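Local atomic coordinates of uricase (Arthrobacter globiformis, PDB entry 2YZC), a protein that catalyses the oxidation of uric acid to 5-hydroxyisourate, using oxygen and water and releasing hydrogen peroxide. Residues 244-249 / 276-281. Sequence-based numbering, arbitrary orientation.
Sequences KMSLPN and YGLIEA. With 1AL (allantoate ion), chain I.
Ser-246 and Glu-280 face each other as a non-hydrogen-bonded pair of two antiparallel strands, 244-249 and 276-281. Backbone bonds tie the flanking pairs, Met-245 with Ala-281 and Leu-247 with Ile-279. CB of Glu-280 lies 3.5 Å from Met-245 O. CG passes alongside Ser-246, 3.9 Å from OG. At the tip, OE1 accepts a 2.7 Å hydrogen bond from Ser-246 OG, on its anti side and 34° out of the carboxylate plane. OE2 is hydrogen-bonded to Gln-19 NE2 of the second subunit. An alanine here would probably leave Ser-246 OG and that Gln-19 without these acceptors. On the same face, Pro-248 CB rests 3.6 Å from Tyr-276 CD2, meeting the ring obliquely. The other face carries the ligand. With CG anti to the backbone N (chi1 -162°), Asn-249 donates an N-H of ND2 to allantoate O6 at 2.8 Å. Ile-279 CD1 lies 3.2 Å from O6 of the allantoate. Gly-277 leaves room for O7, where a CB would clash. The strands belong to the antiparallel sheet of the uricase T-fold (tunnelling fold), which runs on into the second subunit. Thr-67 and Asp-68 of that subunit also bind the allantoate, so the pocket is shared between subunits.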
# COMPACT_ATOMS: atom_id res chain seq x y z
N LYS A 244 12.42 8.14 21.37
CA LYS A 244 12.91 8.49 20.05
C LYS A 244 11.72 8.82 19.19
O LYS A 244 10.69 8.15 19.27
CB LYS A 244 13.67 7.32 19.42
CG LYS A 244 14.96 6.96 20.12
CD LYS A 244 15.73 5.92 19.34
CE LYS A 244 17.15 5.78 19.88
NZ LYS A 244 17.96 4.88 19.00
N MET A 245 11.85 9.86 18.38
CA MET A 245 10.76 10.25 17.50
C MET A 245 11.25 10.46 16.09
O MET A 245 12.39 10.87 15.86
CB MET A 245 10.09 11.53 18.02
CG MET A 245 9.34 11.33 19.32
SD MET A 245 8.86 12.90 20.05
CE MET A 245 10.25 13.18 21.11
N SER A 246 10.37 10.16 15.14
CA SER A 246 10.64 10.32 13.72
C SER A 246 9.41 11.07 13.23
O SER A 246 8.32 10.49 13.13
CB SER A 246 10.76 8.95 13.05
OG SER A 246 11.09 9.10 11.68
N LEU A 247 9.58 12.35 12.93
CA LEU A 247 8.47 13.18 12.50
C LEU A 247 8.63 13.79 11.12
O LEU A 247 9.53 14.59 10.88
CB LEU A 247 8.26 14.32 13.50
CG LEU A 247 8.11 13.95 14.98
CD1 LEU A 247 7.92 15.21 15.80
CD2 LEU A 247 6.92 13.01 15.15
N PRO A 248 7.75 13.42 10.18
CA PRO A 248 7.87 14.00 8.85
C PRO A 248 7.21 15.37 8.88
O PRO A 248 6.28 15.61 9.66
CB PRO A 248 7.10 13.02 7.97
CG PRO A 248 6.03 12.52 8.89
CD PRO A 248 6.80 12.29 10.18
N ASN A 249 7.71 16.30 8.07
CA ASN A 249 7.07 17.60 7.99
C ASN A 249 6.28 17.48 6.69
O ASN A 249 6.83 17.69 5.60
CB ASN A 249 8.08 18.74 7.89
CG ASN A 249 7.46 20.08 8.25
OD1 ASN A 249 6.26 20.28 8.06
ND2 ASN A 249 8.27 21.00 8.76
N TYR A 276 9.22 15.23 1.63
CA TYR A 276 8.80 15.75 2.92
C TYR A 276 10.00 15.89 3.83
O TYR A 276 10.99 15.17 3.68
CB TYR A 276 7.76 14.83 3.59
CG TYR A 276 8.16 13.37 3.65
CD1 TYR A 276 7.96 12.53 2.55
CD2 TYR A 276 8.75 12.82 4.80
CE1 TYR A 276 8.33 11.19 2.59
CE2 TYR A 276 9.12 11.46 4.84
CZ TYR A 276 8.90 10.66 3.73
OH TYR A 276 9.24 9.32 3.74
N GLY A 277 9.93 16.83 4.77
CA GLY A 277 11.03 16.98 5.69
C GLY A 277 10.93 15.81 6.66
O GLY A 277 9.83 15.32 6.93
N LEU A 278 12.07 15.33 7.16
CA LEU A 278 12.07 14.23 8.11
C LEU A 278 13.00 14.63 9.24
O LEU A 278 14.22 14.70 9.06
CB LEU A 278 12.54 12.94 7.45
CG LEU A 278 12.53 11.69 8.34
CD1 LEU A 278 11.12 11.47 8.90
CD2 LEU A 278 12.99 10.49 7.54
N ILE A 279 12.41 14.92 10.40
CA ILE A 279 13.14 15.35 11.59
C ILE A 279 13.11 14.22 12.61
O ILE A 279 12.03 13.73 12.96
CB ILE A 279 12.50 16.64 12.17
CG1 ILE A 279 12.92 17.87 11.35
CG2 ILE A 279 12.94 16.85 13.61
CD1 ILE A 279 12.55 17.82 9.88
N GLU A 280 14.28 13.82 13.10
CA GLU A 280 14.35 12.72 14.06
C GLU A 280 15.31 13.01 15.20
O GLU A 280 16.34 13.67 15.01
CB GLU A 280 14.77 11.44 13.34
CG GLU A 280 14.26 11.35 11.90
CD GLU A 280 14.52 10.00 11.26
OE1 GLU A 280 13.75 9.06 11.54
OE2 GLU A 280 15.48 9.88 10.48
N ALA A 281 14.99 12.49 16.38
CA ALA A 281 15.85 12.71 17.53
C ALA A 281 15.54 11.80 18.70
O ALA A 281 14.45 11.24 18.82
CB ALA A 281 15.76 14.16 17.98
C1 1AL I . 11.80 22.80 10.06
O2 1AL I . 11.33 22.91 11.20
N3 1AL I . 13.07 22.39 9.83
N4 1AL I . 10.90 23.11 9.04
C5 1AL I . 10.98 20.88 7.55
O6 1AL I . 10.92 20.19 8.59
O7 1AL I . 10.85 20.47 6.39
C8 1AL I . 10.98 22.43 7.74
C9 1AL I . 12.41 23.21 5.91
O10 1AL I . 12.38 23.30 4.66
N11 1AL I . 13.56 22.96 6.60
N12 1AL I . 11.30 23.36 6.67